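Tripartite terminase subunit 3 (Human herpesvirus 5, PDB 3N4P) forms the large subunit of the terminase motor that packages viral DNA into the capsid, represented here by its C-terminal nuclease domain. Local coordinates at residues A118-S123 with E209-T214. Residues are numbered along the deposited sequence; the frame is centred on the assembly and turned at random.
Sequences AHMIIS and ELVSYT
His119 and Tyr213 lay their rings against each other in an offset stack where helix 109-127 of this RNase H-like nuclease domain packs beside the end of strand 204-211. The planes are 4° from parallel and the centroids 4.0 Å apart. His119 NE2 sits over the centre of the tyrosine ring, and Tyr213 CE1 in turn over the centre of the imidazole. With CG of His119 anti to the backbone N (chi1 -169°), the imidazole reaches out over the tyrosine ring. Both residues are on the exposed side of the contact.

Inward, the buried side chains of Val211 and Met120 pack together, flanked by Ser123. Val211, paired through its backbone with Tyr95 and Leu97 of strand 91-100, points at the helix. Val211 CG1 lies 4.0 Å from Met120 CG and 3.9 Å from Ser123 CB; Val124 and Leu127 extend this surface along the helix. Beyond CG the methionine chain runs away from the strand.

Past the valine the chain is loop, and Glu98 OE2 accepts the backbone N-H of Tyr213. At the far end of the ring, in its plane, Ser123 OG hydrogen-bonds Tyr213 OH; their modelled 2.4 Å separation is suspiciously short and probably reflects coordinate error.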
ATOM      1  N   ALA B 118      20.813 -11.517  10.886  1.00 47.09           N
ATOM      2  CA  ALA B 118      20.109 -11.917  12.050  1.00 46.65           C
ATOM      3  C   ALA B 118      19.335 -10.779  12.672  1.00 45.19           C
ATOM      4  O   ALA B 118      18.232 -10.998  13.142  1.00 43.68           O
ATOM      5  CB  ALA B 118      21.132 -12.489  13.136  1.00 48.58           C
ATOM      6  N   HIS B 119      19.957  -9.609  12.801  1.00 44.30           N
ATOM      7  CA  HIS B 119      19.283  -8.437  13.317  1.00 44.41           C
ATOM      8  C   HIS B 119      18.028  -8.108  12.479  1.00 43.12           C
ATOM      9  O   HIS B 119      16.936  -7.805  13.017  1.00 42.29           O
ATOM     10  CB  HIS B 119      20.286  -7.299  13.253  1.00 47.40           C
ATOM     11  CG  HIS B 119      19.870  -6.072  13.969  1.00 53.32           C
ATOM     12  ND1 HIS B 119      18.906  -6.074  14.960  1.00 61.72           N
ATOM     13  CD2 HIS B 119      20.280  -4.788  13.842  1.00 59.08           C
ATOM     14  CE1 HIS B 119      18.753  -4.840  15.422  1.00 62.57           C
ATOM     15  NE2 HIS B 119      19.575  -4.043  14.762  1.00 61.73           N
ATOM     16  N   MET B 120      18.115  -8.210  11.164  1.00 41.37           N
ATOM     17  CA  MET B 120      16.901  -7.945  10.383  1.00 40.55           C
ATOM     18  C   MET B 120      15.792  -8.975  10.704  1.00 41.98           C
ATOM     19  O   MET B 120      14.627  -8.598  10.870  1.00 43.21           O
ATOM     20  CB  MET B 120      17.190  -8.003   8.905  1.00 39.99           C
ATOM     21  CG  MET B 120      15.856  -8.089   8.013  1.00 42.51           C
ATOM     22  SD  MET B 120      16.201  -8.770   6.395  1.00 49.11           S
ATOM     23  CE  MET B 120      16.283 -10.533   6.652  1.00 47.29           C
ATOM     24  N   ILE B 121      16.141 -10.260  10.711  1.00 42.85           N
ATOM     25  CA  ILE B 121      15.217 -11.369  11.024  1.00 43.35           C
ATOM     26  C   ILE B 121      14.497 -11.250  12.389  1.00 43.92           C
ATOM     27  O   ILE B 121      13.278 -11.453  12.441  1.00 44.20           O
ATOM     28  CB  ILE B 121      15.978 -12.730  10.971  1.00 46.03           C
ATOM     29  CG1 ILE B 121      16.265 -13.101   9.499  1.00 41.61           C
ATOM     30  CG2 ILE B 121      15.199 -13.882  11.712  1.00 43.29           C
ATOM     31  CD1 ILE B 121      17.598 -14.044   9.481  1.00 44.49           C
ATOM     32  N   ILE B 122      15.240 -10.931  13.439  1.00 42.24           N
ATOM     33  CA  ILE B 122      14.702 -10.699  14.767  1.00 43.53           C
ATOM     34  C   ILE B 122      13.714  -9.528  14.763  1.00 44.38           C
ATOM     35  O   ILE B 122      12.633  -9.646  15.346  1.00 45.03           O
ATOM     36  CB  ILE B 122      15.847 -10.522  15.781  1.00 45.13           C
ATOM     37  CG1 ILE B 122      16.690 -11.812  15.877  1.00 42.98           C
ATOM     38  CG2 ILE B 122      15.381 -10.051  17.248  1.00 47.17           C
ATOM     39  CD1 ILE B 122      18.203 -11.403  16.332  1.00 52.74           C
ATOM     40  N   SER B 123      14.025  -8.409  14.089  1.00 43.82           N
ATOM     41  CA  SER B 123      13.044  -7.325  14.055  1.00 44.71           C
ATOM     42  C   SER B 123      11.780  -7.755  13.313  1.00 43.43           C
ATOM     43  O   SER B 123      10.695  -7.372  13.709  1.00 44.39           O
ATOM     44  CB  SER B 123      13.598  -6.077  13.386  1.00 44.31           C
ATOM     45  OG  SER B 123      14.737  -5.654  14.138  1.00 52.54           O
ATOM     46  N   GLU B 209       5.861  -1.591   7.102  1.00 41.15           N
ATOM     47  CA  GLU B 209       6.796  -1.739   8.235  1.00 43.28           C
ATOM     48  C   GLU B 209       8.063  -2.589   7.854  1.00 41.92           C
ATOM     49  O   GLU B 209       8.753  -3.117   8.694  1.00 44.94           O
ATOM     50  CB  GLU B 209       5.975  -2.407   9.396  1.00 43.70           C
ATOM     51  CG  GLU B 209       5.596  -3.858   9.163  1.00 45.91           C
ATOM     52  CD  GLU B 209       4.332  -4.100   8.250  1.00 53.68           C
ATOM     53  OE1 GLU B 209       3.571  -3.146   7.909  1.00 50.84           O
ATOM     54  OE2 GLU B 209       4.104  -5.298   7.928  1.00 55.46           O
ATOM     55  N   LEU B 210       8.356  -2.695   6.562  1.00 41.80           N
ATOM     56  CA  LEU B 210       9.586  -3.241   6.007  1.00 41.41           C
ATOM     57  C   LEU B 210      10.890  -2.871   6.839  1.00 40.85           C
ATOM     58  O   LEU B 210      11.211  -1.716   7.053  1.00 40.57           O
ATOM     59  CB  LEU B 210       9.684  -2.715   4.583  1.00 41.51           C
ATOM     60  CG  LEU B 210      10.845  -2.910   3.590  1.00 45.85           C
ATOM     61  CD1 LEU B 210      12.162  -3.248   4.201  1.00 44.80           C
ATOM     62  CD2 LEU B 210      10.501  -3.885   2.547  1.00 44.57           C
ATOM     63  N   VAL B 211      11.625  -3.875   7.283  1.00 39.49           N
ATOM     64  CA  VAL B 211      12.805  -3.642   8.173  1.00 39.80           C
ATOM     65  C   VAL B 211      14.020  -3.501   7.313  1.00 39.54           C
ATOM     66  O   VAL B 211      14.205  -4.292   6.422  1.00 39.64           O
ATOM     67  CB  VAL B 211      13.013  -4.877   9.083  1.00 39.15           C
ATOM     68  CG1 VAL B 211      14.378  -4.798   9.837  1.00 42.30           C
ATOM     69  CG2 VAL B 211      11.858  -4.983  10.018  1.00 37.44           C
ATOM     70  N   SER B 212      14.815  -2.466   7.533  1.00 40.58           N
ATOM     71  CA  SER B 212      16.090  -2.385   6.850  1.00 41.18           C
ATOM     72  C   SER B 212      17.092  -1.504   7.544  1.00 41.34           C
ATOM     73  O   SER B 212      17.065  -0.310   7.329  1.00 42.78           O
ATOM     74  CB  SER B 212      15.919  -1.782   5.478  1.00 39.95           C
ATOM     75  OG  SER B 212      17.223  -1.712   4.905  1.00 44.16           O
ATOM     76  N   TYR B 213      18.011  -2.074   8.314  1.00 43.33           N
ATOM     77  CA  TYR B 213      18.912  -1.260   9.109  1.00 42.80           C
ATOM     78  C   TYR B 213      20.040  -0.667   8.265  1.00 43.25           C
ATOM     79  O   TYR B 213      20.644   0.331   8.659  1.00 42.80           O
ATOM     80  CB  TYR B 213      19.501  -2.065  10.272  1.00 44.50           C
ATOM     81  CG  TYR B 213      18.428  -2.398  11.290  1.00 45.45           C
ATOM     82  CD1 TYR B 213      17.919  -3.702  11.389  1.00 41.95           C
ATOM     83  CD2 TYR B 213      17.951  -1.407  12.182  1.00 50.22           C
ATOM     84  CE1 TYR B 213      16.968  -4.028  12.327  1.00 45.22           C
ATOM     85  CE2 TYR B 213      16.965  -1.705  13.135  1.00 52.69           C
ATOM     86  CZ  TYR B 213      16.466  -3.041  13.198  1.00 51.13           C
ATOM     87  OH  TYR B 213      15.518  -3.400  14.149  1.00 48.18           O
ATOM     88  N   THR B 214      20.353  -1.268   7.110  1.00 39.86           N
ATOM     89  CA  THR B 214      21.503  -0.782   6.345  1.00 40.69           C
ATOM     90  C   THR B 214      21.045   0.147   5.232  1.00 41.40           C
ATOM     91  O   THR B 214      21.888   0.820   4.623  1.00 39.87           O
ATOM     92  CB  THR B 214      22.306  -1.923   5.648  1.00 41.78           C
ATOM     93  OG1 THR B 214      21.459  -2.593   4.721  1.00 39.90           O
ATOM     94  CG2 THR B 214      22.849  -2.909   6.685  1.00 45.57           C
TER